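Local coordinates for catechol 1,2-dioxygenase (Burkholderia ambifaria, PDB 5VXT), which probably catalyses the iron(III)-dependent intradiol ring cleavage of catechol by dioxygen to cis,cis-muconate, at residues Tyr214-Gln219 against Asp265-Ala270; Ala135-Asp140 against Cys169-Ser174; Gly152-Leu157 against Ala165-Trp170. All blocks are in the same frame, centred on the assembly; numbering follows the deposited sequence.

In the fold
Following the chain, strand 134-136 leads through a loop to strand 147-155 of the same sheet. The next strand, 166-170, lies in the second sheet. Contact 3 closes the short loop between 147-155 and 166-170. Contact 2 reaches further back, from just after strand 134-136 to Cys-169 and His-171. The two overlap at Cys-169 and Trp-170, and contact 3 nests inside the wider span of contact 2. Both join the two five-stranded sheets. Contact 1 comes later and is separate. It joins the loops 214-219 and 265-270 beside the catechol pocket, and its centre lies about 20 Å from that of contact 2.

Contact 1: residues Tyr214-Gln219 against Asp265-Ala270; sequences YGCPPQ and DDFAYA. With CAQ (catechol), chain K; EDO (1,2-ethanediol), chain M.
The rings of Tyr-214 and Phe-267 meet obliquely beside the bound catechol. Catechol C2 lies 3.6 Å above the plane of the Tyr-214 ring, over its centre. The Phe-267 ring meets catechol C1 and Tyr-214 CD2 at a slant. Ala-268 CB sits over one Phe-267 face, toward the rim. The Tyr-269 ring has Asp-266 O over one face, and a carbon of 1,2-ethanediol, probably from the crystallisation liquor, at its edge.

The closest touch is Cys-216 SG on Phe-267 CZ, at 3.4 Å. This is a sulfur-aromatic contact, with SG 4.0 Å from the centroid of the Phe-267 ring and 38° off its normal. Cys-216 SG reaches it by lying anti to its own carbonyl carbon (chi1 -72°). Tyr-214 CD2 adds a looser contact with Phe-267 CE2.

Asp-266 shapes the second loop. Its OD2 accepts from Ala-268 N at 3.0 Å, an Asx turn, and its OD1 accepts from Ala-270 N. OD1 also forms a salt bridge with Arg-235 NH2.

Tyr-178, His-238 and His-240 hold the iron, with the Tyr-214 side chain about 5 Å from it. This is consistent with related intradiol dioxygenases, where an axial tyrosine leaves the metal when substrate binds. The Tyr-214 ring thus lies against the catechol, with Phe-267 packed beside it and Cys-216 in turn on Phe-267. Asp-266 probably positions Arg-235, whose NH1 bonds the catechol.

Contact 2: residues Ala135-Asp140 against Cys169-Ser174; sequences AKIDLD and CWHANS
Ile-137, just after strand 134-136, faces Cys-169 of strand 166-170, with Ile-137 CA 8.8 Å from Cys-169 CA. Both side chains start toward the opposing segment. The contact is made by side chains alone.

Ile-137 CD1 does the touching. It meets Cys-169 SG at 3.9 Å, an apolar contact. It also approaches the His-171 ring obliquely, with CD1 4.2 Å from NE2. In Ile-137, CD1 lies anti to CA (chi2 -180°), which carries it out to both partners. On the other side, Cys-169 SG lies anti to its backbone N (chi1 168°), which turns it toward Ile-137 CD1.

The His-171 ring is held at both nitrogens. ND1 donates to Ala-172 O at 2.8 Å, with the acceptor close to the ring plane. NE2 is hydrogen-bonded to Thr-208 OG1. The two bonds fix the rotation of the ring, and Ile-137 packs beside a polar atom that already has its partner. The His-171 side chain is about 7 Å from the iron, but it is not among the ligands of the metal.

At the outer side of segment 135-140, Lys-136 NZ forms a salt bridge with Asp-138 OD1 at 2.8 Å. It joins the residues before and after Ile-137 in the sequence.

Strand 134-136 is an outermost strand of one sheet, and 166-170 is an inner strand of the other. Strand 203-209 is the neighbour of 134-136. Its Phe-206 touches both Ile-137 and Cys-169, and its Thr-208 touches Ile-137. From the second sheet, Val-239 and Phe-241 of strand 238-244 pack on Cys-169, and Val-239 also touches His-171.

Contact 3: residues Gly152-Leu157 against Ala165-Trp170; sequences GTVTGL and ALVECW
Val-154 meets Ala-165 and Val-167 in the apolar core between the two sheets of a beta sandwich. Val-154 belongs to strand 147-155 of one sheet. Val-167 belongs to strand 166-170 of the other, and Ala-165 comes just before that strand. The closest CA atoms are those of Val-154 and Ala-165, 7.4 Å apart.

The two methyl groups of Val-154 have separate partners. CG1 packs on Ala-165 CB at 4.0 Å. CG2 packs on Val-167 CG2 at 3.8 Å. CG1 of Val-154 is anti to the backbone N (chi1 176°), and CG2 takes the place beside that N; Val-167 has the same setting. The two valines pass with their tips pointing opposite ways, meeting by one methyl each.

The core closes round them. Val-162 and Leu-304 also touch Val-154. Tyr-204 and Phe-206 of strand 203-209, Val-196 and Phe-241 pack on Val-167.

Beyond the packed residues, Thr-155 OG1 is hydrogen-bonded to Gly-156 O at 2.6 Å, directed at a lone pair of that oxygen. Lys-160 O, in the loop between the strands, is a second acceptor for the same hydroxyl. Its one proton is shared or serves one of them at a time.

Strands that follow each other in the chain but lie in different sheets, with Val-154 packed on Val-167 and Ala-165 across the sheet interface, fit the beta sandwich of the intradiol dioxygenase domain.

Contact 1: residues Tyr214-Gln219 against Asp265-Ala270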
loop_
_atom_site.group_PDB
_atom_site.type_symbol
_atom_site.label_atom_id
_atom_site.label_comp_id
_atom_site.label_asym_id
_atom_site.label_seq_id
_atom_site.Cartn_x
_atom_site.Cartn_y
_atom_site.Cartn_z
ATOM N N TYR B 214 4.374 -21.958 -9.363
ATOM C CA TYR B 214 3.550 -21.194 -8.434
ATOM C C TYR B 214 2.526 -20.354 -9.196
ATOM O O TYR B 214 2.732 -19.974 -10.352
ATOM C CB TYR B 214 4.441 -20.295 -7.563
ATOM C CG TYR B 214 3.717 -19.307 -6.660
ATOM C CD1 TYR B 214 3.406 -19.631 -5.345
ATOM C CD2 TYR B 214 3.367 -18.041 -7.122
ATOM C CE1 TYR B 214 2.746 -18.727 -4.521
ATOM C CE2 TYR B 214 2.703 -17.131 -6.307
ATOM C CZ TYR B 214 2.396 -17.480 -5.012
ATOM O OH TYR B 214 1.739 -16.577 -4.201
ATOM N N GLY B 215 1.405 -20.087 -8.540
ATOM C CA GLY B 215 0.404 -19.184 -9.080
ATOM C C GLY B 215 -0.128 -18.283 -7.988
ATOM O O GLY B 215 -0.373 -18.750 -6.873
ATOM N N CYS B 216 -0.285 -16.992 -8.279
ATOM C CA CYS B 216 -0.814 -16.069 -7.286
ATOM C C CYS B 216 -2.185 -16.529 -6.793
ATOM O O CYS B 216 -2.953 -17.136 -7.552
ATOM C CB CYS B 216 -0.935 -14.661 -7.868
ATOM S SG CYS B 216 0.618 -13.819 -8.135
ATOM N N PRO B 217 -2.517 -16.247 -5.533
ATOM C CA PRO B 217 -3.888 -16.450 -5.052
ATOM C C PRO B 217 -4.884 -15.796 -5.993
ATOM O O PRO B 217 -4.796 -14.588 -6.267
ATOM C CB PRO B 217 -3.884 -15.766 -3.677
ATOM C CG PRO B 217 -2.457 -15.804 -3.242
ATOM C CD PRO B 217 -1.626 -15.710 -4.491
ATOM N N PRO B 218 -5.843 -16.565 -6.515
ATOM C CA PRO B 218 -6.639 -16.070 -7.650
ATOM C C PRO B 218 -7.572 -14.919 -7.312
ATOM O O PRO B 218 -7.895 -14.134 -8.210
ATOM C CB PRO B 218 -7.416 -17.315 -8.104
ATOM C CG PRO B 218 -7.427 -18.220 -6.915
ATOM C CD PRO B 218 -6.132 -17.976 -6.201
ATOM N N GLN B 219 -8.024 -14.793 -6.064
ATOM C CA GLN B 219 -8.816 -13.646 -5.646
ATOM C C GLN B 219 -7.985 -12.590 -4.931
ATOM O O GLN B 219 -8.549 -11.606 -4.451
ATOM C CB GLN B 219 -9.965 -14.088 -4.734
ATOM C CG GLN B 219 -11.265 -14.376 -5.466
ATOM C CD GLN B 219 -11.104 -15.437 -6.528
ATOM O OE1 GLN B 219 -10.892 -16.611 -6.222
ATOM N NE2 GLN B 219 -11.195 -15.030 -7.790
ATOM N N ASP B 265 8.612 -16.743 -19.315
ATOM C CA ASP B 265 7.427 -15.904 -19.105
ATOM C C ASP B 265 7.042 -15.936 -17.623
ATOM O O ASP B 265 5.892 -16.184 -17.256
ATOM C CB ASP B 265 6.275 -16.359 -20.003
ATOM C CG ASP B 265 5.170 -15.307 -20.124
ATOM O OD1 ASP B 265 4.105 -15.624 -20.680
ATOM O OD2 ASP B 265 5.368 -14.157 -19.672
ATOM N N ASP B 266 8.027 -15.695 -16.757
ATOM C CA ASP B 266 7.844 -15.667 -15.315
ATOM C C ASP B 266 7.190 -14.347 -14.931
ATOM O O ASP B 266 7.652 -13.283 -15.353
ATOM C CB ASP B 266 9.219 -15.803 -14.650
ATOM C CG ASP B 266 9.182 -15.771 -13.130
ATOM O OD1 ASP B 266 10.291 -15.773 -12.553
ATOM O OD2 ASP B 266 8.112 -15.776 -12.499
ATOM N N PHE B 267 6.111 -14.408 -14.147
ATOM C CA PHE B 267 5.447 -13.156 -13.772
ATOM C C PHE B 267 6.281 -12.323 -12.811
ATOM O O PHE B 267 5.967 -11.142 -12.618
ATOM C CB PHE B 267 4.058 -13.420 -13.168
ATOM C CG PHE B 267 4.020 -13.435 -11.651
ATOM C CD1 PHE B 267 3.531 -12.339 -10.941
ATOM C CD2 PHE B 267 4.433 -14.552 -10.944
ATOM C CE1 PHE B 267 3.481 -12.355 -9.549
ATOM C CE2 PHE B 267 4.381 -14.575 -9.556
ATOM C CZ PHE B 267 3.908 -13.470 -8.860
ATOM N N ALA B 268 7.334 -12.900 -12.229
ATOM C CA ALA B 268 8.214 -12.185 -11.313
ATOM C C ALA B 268 9.591 -11.928 -11.912
ATOM O O ALA B 268 10.500 -11.453 -11.196
ATOM C CB ALA B 268 8.332 -12.956 -9.998
ATOM N N TYR B 269 9.771 -12.250 -13.195
ATOM C CA TYR B 269 10.925 -11.824 -13.988
ATOM C C TYR B 269 12.252 -12.316 -13.403
ATOM O O TYR B 269 13.268 -11.626 -13.483
ATOM C CB TYR B 269 10.930 -10.301 -14.147
ATOM C CG TYR B 269 9.621 -9.774 -14.714
ATOM C CD1 TYR B 269 8.670 -9.152 -13.909
ATOM C CD2 TYR B 269 9.336 -9.934 -16.058
ATOM C CE1 TYR B 269 7.455 -8.681 -14.461
ATOM C CE2 TYR B 269 8.162 -9.481 -16.599
ATOM C CZ TYR B 269 7.218 -8.866 -15.807
ATOM O OH TYR B 269 6.048 -8.434 -16.416
ATOM N N ALA B 270 12.260 -13.533 -12.847
ATOM C CA ALA B 270 13.394 -14.022 -12.064
ATOM C C ALA B 270 14.278 -15.022 -12.797
ATOM O O ALA B 270 15.321 -15.409 -12.252
ATOM C CB ALA B 270 12.903 -14.674 -10.765
HETATM C C1 CAQ K . 6.116 -15.166 -5.562
HETATM C C2 CAQ K . 6.144 -16.469 -5.070
HETATM C C3 CAQ K . 7.310 -17.213 -5.183
HETATM O O3 CAQ K . 7.392 -18.486 -4.718
HETATM C C4 CAQ K . 8.491 -16.606 -5.823
HETATM O O4 CAQ K . 9.628 -17.335 -5.939
HETATM C C5 CAQ K . 8.419 -15.304 -6.297
HETATM C C6 CAQ K . 7.232 -14.589 -6.166
HETATM C C1 EDO M . 11.477 -14.029 -18.186
HETATM O O1 EDO M . 11.038 -14.934 -17.172
HETATM C C2 EDO M . 12.256 -12.918 -17.501
HETATM O O2 EDO M . 13.018 -13.509 -16.442
#

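Contact 2: residues Ala135-Asp140 against Cys169-Ser174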
loop_
_atom_site.group_PDB
_atom_site.type_symbol
_atom_site.label_atom_id
_atom_site.label_comp_id
_atom_site.label_asym_id
_atom_site.label_seq_id
_atom_site.Cartn_x
_atom_site.Cartn_y
_atom_site.Cartn_z
ATOM N N ALA B 135 20.288 -33.545 3.346
ATOM C CA ALA B 135 18.987 -33.414 3.985
ATOM C C ALA B 135 17.915 -34.011 3.088
ATOM O O ALA B 135 17.878 -33.730 1.886
ATOM C CB ALA B 135 18.651 -31.947 4.294
ATOM N N LYS B 136 17.050 -34.834 3.672
ATOM C CA LYS B 136 15.814 -35.261 3.029
ATOM C C LYS B 136 14.705 -34.356 3.549
ATOM O O LYS B 136 14.389 -34.375 4.742
ATOM C CB LYS B 136 15.507 -36.725 3.322
ATOM C CG LYS B 136 14.292 -37.236 2.574
ATOM C CD LYS B 136 14.041 -38.704 2.852
ATOM C CE LYS B 136 12.928 -39.237 1.968
ATOM N NZ LYS B 136 11.667 -38.472 2.147
ATOM N N ILE B 137 14.121 -33.557 2.661
ATOM C CA ILE B 137 13.296 -32.439 3.091
ATOM C C ILE B 137 11.823 -32.621 2.762
ATOM O O ILE B 137 11.009 -31.779 3.172
ATOM C CB ILE B 137 13.819 -31.109 2.518
ATOM C CG1 ILE B 137 13.624 -31.053 1.009
ATOM C CG2 ILE B 137 15.294 -30.938 2.853
ATOM C CD1 ILE B 137 14.133 -29.763 0.384
ATOM N N ASP B 138 11.438 -33.691 2.071
ATOM C CA ASP B 138 10.016 -33.941 1.835
ATOM C C ASP B 138 9.472 -34.747 3.015
ATOM O O ASP B 138 9.645 -35.965 3.095
ATOM C CB ASP B 138 9.778 -34.620 0.487
ATOM C CG ASP B 138 10.350 -36.016 0.404
ATOM O OD1 ASP B 138 11.580 -36.177 0.556
ATOM O OD2 ASP B 138 9.552 -36.950 0.185
ATOM N N LEU B 139 8.818 -34.052 3.946
ATOM C CA LEU B 139 8.272 -34.679 5.142
ATOM C C LEU B 139 6.882 -35.256 4.928
ATOM O O LEU B 139 6.502 -36.201 5.627
ATOM C CB LEU B 139 8.217 -33.665 6.292
ATOM C CG LEU B 139 9.536 -32.991 6.672
ATOM C CD1 LEU B 139 9.310 -31.938 7.752
ATOM C CD2 LEU B 139 10.547 -34.031 7.126
ATOM N N ASP B 140 6.121 -34.710 3.983
ATOM C CA ASP B 140 4.720 -35.056 3.793
ATOM C C ASP B 140 4.527 -35.794 2.478
ATOM O O ASP B 140 5.177 -35.480 1.477
ATOM C CB ASP B 140 3.840 -33.801 3.816
ATOM C CG ASP B 140 3.958 -33.031 5.115
ATOM O OD1 ASP B 140 4.379 -33.642 6.117
ATOM O OD2 ASP B 140 3.633 -31.820 5.136
ATOM N N CYS B 169 17.280 -24.360 1.398
ATOM C CA CYS B 169 16.528 -24.731 0.208
ATOM C C CYS B 169 15.041 -24.689 0.534
ATOM O O CYS B 169 14.627 -25.181 1.586
ATOM C CB CYS B 169 16.969 -26.136 -0.256
ATOM S SG CYS B 169 15.948 -26.918 -1.482
ATOM N N TRP B 170 14.237 -24.084 -0.343
ATOM C CA TRP B 170 12.796 -24.216 -0.192
ATOM C C TRP B 170 12.139 -24.212 -1.563
ATOM O O TRP B 170 12.609 -23.536 -2.483
ATOM C CB TRP B 170 12.201 -23.116 0.716
ATOM C CG TRP B 170 12.338 -21.657 0.297
ATOM C CD1 TRP B 170 11.331 -20.843 -0.147
ATOM C CD2 TRP B 170 13.517 -20.831 0.360
ATOM N NE1 TRP B 170 11.811 -19.576 -0.386
ATOM C CE2 TRP B 170 13.146 -19.540 -0.087
ATOM C CE3 TRP B 170 14.848 -21.058 0.735
ATOM C CZ2 TRP B 170 14.058 -18.488 -0.185
ATOM C CZ3 TRP B 170 15.753 -20.004 0.641
ATOM C CH2 TRP B 170 15.351 -18.735 0.187
ATOM N N HIS B 171 11.059 -24.981 -1.692
ATOM C CA HIS B 171 10.296 -25.029 -2.933
ATOM C C HIS B 171 8.888 -25.539 -2.638
ATOM O O HIS B 171 8.555 -25.886 -1.501
ATOM C CB HIS B 171 11.008 -25.888 -3.980
ATOM C CG HIS B 171 11.089 -27.338 -3.623
ATOM N ND1 HIS B 171 10.043 -28.213 -3.822
ATOM C CD2 HIS B 171 12.098 -28.072 -3.097
ATOM C CE1 HIS B 171 10.405 -29.424 -3.433
ATOM N NE2 HIS B 171 11.645 -29.364 -2.987
ATOM N N ALA B 172 8.063 -25.590 -3.684
ATOM C CA ALA B 172 6.647 -25.921 -3.582
ATOM C C ALA B 172 6.395 -27.418 -3.773
ATOM O O ALA B 172 7.262 -28.173 -4.213
ATOM C CB ALA B 172 5.846 -25.142 -4.621
ATOM N N ASN B 173 5.169 -27.833 -3.448
ATOM C CA ASN B 173 4.706 -29.195 -3.659
ATOM C C ASN B 173 4.087 -29.305 -5.051
ATOM O O ASN B 173 4.147 -28.369 -5.853
ATOM C CB ASN B 173 3.729 -29.607 -2.556
ATOM C CG ASN B 173 2.398 -28.859 -2.620
ATOM O OD1 ASN B 173 2.175 -28.006 -3.479
ATOM N ND2 ASN B 173 1.505 -29.188 -1.697
ATOM N N SER B 174 3.461 -30.449 -5.342
ATOM C CA SER B 174 2.911 -30.701 -6.669
ATOM C C SER B 174 1.683 -29.858 -6.974
ATOM O O SER B 174 1.217 -29.867 -8.120
ATOM C CB SER B 174 2.565 -32.187 -6.834
ATOM O OG SER B 174 1.584 -32.600 -5.900
#

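Contact 3: residues Gly152-Leu157 against Ala165-Trp170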
loop_
_atom_site.group_PDB
_atom_site.type_symbol
_atom_site.label_atom_id
_atom_site.label_comp_id
_atom_site.label_asym_id
_atom_site.label_seq_id
_atom_site.Cartn_x
_atom_site.Cartn_y
_atom_site.Cartn_z
ATOM N N GLY B 152 25.489 -30.833 -5.243
ATOM C CA GLY B 152 26.605 -30.147 -5.848
ATOM C C GLY B 152 27.620 -29.766 -4.802
ATOM O O GLY B 152 27.595 -30.266 -3.677
ATOM N N THR B 153 28.512 -28.864 -5.187
ATOM C CA THR B 153 29.539 -28.364 -4.294
ATOM C C THR B 153 29.440 -26.853 -4.172
ATOM O O THR B 153 29.056 -26.153 -5.117
ATOM C CB THR B 153 30.938 -28.724 -4.782
ATOM O OG1 THR B 153 31.222 -27.971 -5.968
ATOM C CG2 THR B 153 31.029 -30.206 -5.090
ATOM N N VAL B 154 29.785 -26.374 -2.985
ATOM C CA VAL B 154 29.953 -24.957 -2.705
ATOM C C VAL B 154 31.436 -24.647 -2.822
ATOM O O VAL B 154 32.254 -25.190 -2.068
ATOM C CB VAL B 154 29.426 -24.599 -1.310
ATOM C CG1 VAL B 154 29.708 -23.126 -0.988
ATOM C CG2 VAL B 154 27.950 -24.937 -1.210
ATOM N N THR B 155 31.785 -23.800 -3.780
ATOM C CA THR B 155 33.156 -23.359 -3.962
ATOM C C THR B 155 33.224 -21.839 -3.913
ATOM O O THR B 155 32.219 -21.144 -4.085
ATOM C CB THR B 155 33.734 -23.836 -5.297
ATOM O OG1 THR B 155 34.924 -23.099 -5.576
ATOM C CG2 THR B 155 32.758 -23.581 -6.410
ATOM N N GLY B 156 34.436 -21.331 -3.681
ATOM C CA GLY B 156 34.723 -19.931 -3.890
ATOM C C GLY B 156 35.103 -19.661 -5.333
ATOM O O GLY B 156 35.101 -20.549 -6.186
ATOM N N LEU B 157 35.450 -18.401 -5.600
ATOM C CA LEU B 157 35.842 -18.020 -6.954
ATOM C C LEU B 157 37.100 -18.741 -7.430
ATOM O O LEU B 157 37.336 -18.819 -8.640
ATOM C CB LEU B 157 36.052 -16.511 -7.031
ATOM C CG LEU B 157 34.795 -15.637 -7.061
ATOM C CD1 LEU B 157 35.186 -14.184 -7.004
ATOM C CD2 LEU B 157 33.966 -15.913 -8.309
ATOM N N ALA B 165 29.719 -24.119 4.976
ATOM C CA ALA B 165 28.720 -23.231 4.393
ATOM C C ALA B 165 27.326 -23.783 4.651
ATOM O O ALA B 165 27.109 -24.997 4.645
ATOM C CB ALA B 165 28.946 -23.067 2.889
ATOM N N LEU B 166 26.383 -22.887 4.899
ATOM C CA LEU B 166 25.000 -23.268 5.146
ATOM C C LEU B 166 24.205 -23.080 3.858
ATOM O O LEU B 166 24.029 -21.949 3.386
ATOM C CB LEU B 166 24.402 -22.443 6.282
ATOM C CG LEU B 166 22.971 -22.826 6.658
ATOM C CD1 LEU B 166 22.967 -24.231 7.244
ATOM C CD2 LEU B 166 22.402 -21.823 7.640
ATOM N N VAL B 167 23.722 -24.180 3.298
ATOM C CA VAL B 167 22.855 -24.146 2.126
ATOM C C VAL B 167 21.428 -24.366 2.597
ATOM O O VAL B 167 21.107 -25.418 3.159
ATOM C CB VAL B 167 23.262 -25.206 1.089
ATOM C CG1 VAL B 167 22.370 -25.099 -0.151
ATOM C CG2 VAL B 167 24.728 -25.063 0.721
ATOM N N GLU B 168 20.566 -23.372 2.380
ATOM C CA GLU B 168 19.149 -23.513 2.658
ATOM C C GLU B 168 18.383 -23.622 1.351
ATOM O O GLU B 168 18.764 -23.029 0.339
ATOM C CB GLU B 168 18.619 -22.324 3.464
ATOM C CG GLU B 168 19.326 -22.159 4.780
ATOM C CD GLU B 168 18.830 -20.964 5.531
ATOM O OE1 GLU B 168 17.734 -21.059 6.117
ATOM O OE2 GLU B 168 19.535 -19.937 5.522
ATOM N N CYS B 169 17.280 -24.360 1.398
ATOM C CA CYS B 169 16.528 -24.731 0.208
ATOM C C CYS B 169 15.041 -24.689 0.534
ATOM O O CYS B 169 14.627 -25.181 1.586
ATOM C CB CYS B 169 16.969 -26.136 -0.256
ATOM S SG CYS B 169 15.948 -26.918 -1.482
ATOM N N TRP B 170 14.237 -24.084 -0.343
ATOM C CA TRP B 170 12.796 -24.216 -0.192
ATOM C C TRP B 170 12.139 -24.212 -1.563
ATOM O O TRP B 170 12.609 -23.536 -2.483
ATOM C CB TRP B 170 12.201 -23.116 0.716
ATOM C CG TRP B 170 12.338 -21.657 0.297
ATOM C CD1 TRP B 170 11.331 -20.843 -0.147
ATOM C CD2 TRP B 170 13.517 -20.831 0.360
ATOM N NE1 TRP B 170 11.811 -19.576 -0.386
ATOM C CE2 TRP B 170 13.146 -19.540 -0.087
ATOM C CE3 TRP B 170 14.848 -21.058 0.735
ATOM C CZ2 TRP B 170 14.058 -18.488 -0.185
ATOM C CZ3 TRP B 170 15.753 -20.004 0.641
ATOM C CH2 TRP B 170 15.351 -18.735 0.187
#